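Local coordinates for protein 3-dehydroquinate dehydratase (Zymomonas mobilis subsp. mobilis, PDB 6SMF) that probably catalyses the trans-dehydration of 3-dehydroquinate to 3-dehydroshikimate through an enolate intermediate, a step of the shikimate pathway leading to chorismate, at residues 30-33 and 34-38. Residues are numbered along the deposited sequence; the frame is centred on the assembly and turned at random.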
# COMPACT_ATOMS: atom_id res chain seq x y z
N GLY A 30 12.82 32.68 -13.74
CA GLY A 30 12.27 33.89 -13.08
C GLY A 30 13.26 34.72 -12.24
O GLY A 30 13.24 34.60 -11.01
N HIS A 31 14.06 35.56 -12.91
CA HIS A 31 14.86 36.78 -12.52
C HIS A 31 15.19 36.97 -11.03
O HIS A 31 16.36 37.26 -10.71
CB HIS A 31 14.28 38.11 -13.10
CG HIS A 31 14.39 38.18 -14.60
ND1 HIS A 31 15.60 38.38 -15.23
CD2 HIS A 31 13.48 37.92 -15.57
CE1 HIS A 31 15.43 38.27 -16.54
NE2 HIS A 31 14.14 37.99 -16.77
N GLN A 32 14.20 36.92 -10.14
CA GLN A 32 14.37 37.31 -8.72
C GLN A 32 15.25 36.30 -7.96
O GLN A 32 15.03 35.08 -8.14
CB GLN A 32 12.99 37.39 -8.10
CG GLN A 32 13.00 37.93 -6.68
CD GLN A 32 11.58 38.12 -6.23
OE1 GLN A 32 10.82 37.15 -6.17
NE2 GLN A 32 11.25 39.35 -5.84
N THR A 33 16.15 36.79 -7.10
CA THR A 33 17.17 36.01 -6.34
C THR A 33 16.87 35.99 -4.85
O THR A 33 15.99 36.75 -4.42
CB THR A 33 18.59 36.58 -6.50
OG1 THR A 33 18.60 37.77 -5.73
CG2 THR A 33 18.95 36.86 -7.93
N LEU A 34 17.60 35.17 -4.08
CA LEU A 34 17.32 35.01 -2.62
C LEU A 34 17.72 36.30 -1.90
O LEU A 34 17.01 36.65 -0.94
CB LEU A 34 18.01 33.76 -2.05
CG LEU A 34 17.66 33.43 -0.59
CD1 LEU A 34 16.18 33.08 -0.43
CD2 LEU A 34 18.50 32.28 -0.04
N GLU A 35 18.78 36.98 -2.37
CA GLU A 35 19.21 38.31 -1.84
C GLU A 35 18.08 39.34 -2.04
O GLU A 35 17.70 40.04 -1.06
CB GLU A 35 20.49 38.84 -2.51
CG GLU A 35 21.80 38.40 -1.85
CD GLU A 35 22.13 39.02 -0.48
OE1 GLU A 35 22.67 40.17 -0.48
OE2 GLU A 35 21.85 38.33 0.57
N ASP A 36 17.55 39.43 -3.26
CA ASP A 36 16.44 40.35 -3.62
C ASP A 36 15.31 40.18 -2.59
O ASP A 36 14.76 41.18 -2.14
CB ASP A 36 15.90 40.10 -5.04
CG ASP A 36 16.81 40.54 -6.18
OD1 ASP A 36 17.68 41.45 -5.98
OD2 ASP A 36 16.60 39.98 -7.26
N ILE A 37 15.01 38.95 -2.21
CA ILE A 37 13.90 38.63 -1.27
C ILE A 37 14.30 39.10 0.14
O ILE A 37 13.42 39.69 0.83
CB ILE A 37 13.55 37.13 -1.37
CG1 ILE A 37 12.77 36.88 -2.66
CG2 ILE A 37 12.80 36.64 -0.15
CD1 ILE A 37 12.46 35.43 -2.93
N ALA A 38 15.55 38.83 0.54
CA ALA A 38 16.17 39.32 1.80
C ALA A 38 16.04 40.85 1.87
O ALA A 38 15.70 41.38 2.95
CB ALA A 38 17.60 38.86 1.89
O HOH W 1 20.78 35.83 -4.14
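Asp36 reaches back from the first turn of helix 34-48 to Thr33, the N-cap residue, and the two close a capping box. Asp36 CB lies 3.4 Å from Thr33 O, with Gln32 CG alongside. With chi1 at -72°, CG is anti to the carbonyl carbon and heads for the start of the helix, passing 3.3 Å from Thr33 OG1. Of the two carboxylate oxygens, Asp36 OD1 has Thr33 OG1 as its nearest neighbour across the contact, at 3.8 Å. Asp36 OD2 accepts from Thr33 N at 3.2 Å; the N-H arrives from above the carboxylate plane, 37° out of it. The return bond is nearly straight: Asp36 N gives its hydrogen to Thr33 OG1 at 3.2 Å, N-H...O angle 171°. A water accepts from Glu35 N at 2.9 Å and bonds weakly to Thr33 OG1. Ile37 N to Thr33 O, 3.3 Å, begins the regular helical bonding. Beside the box, the extended Gln32 side chain crosses Ile37 at about a right angle, its CD 4.0 Å from Ile37 CG1. The box sits where the loop after helix 26-29 enters helix 34-48; Gln32 and Ile37 both touch helix 136-147, and Leu34 and Ala38 pack on strand 51-56.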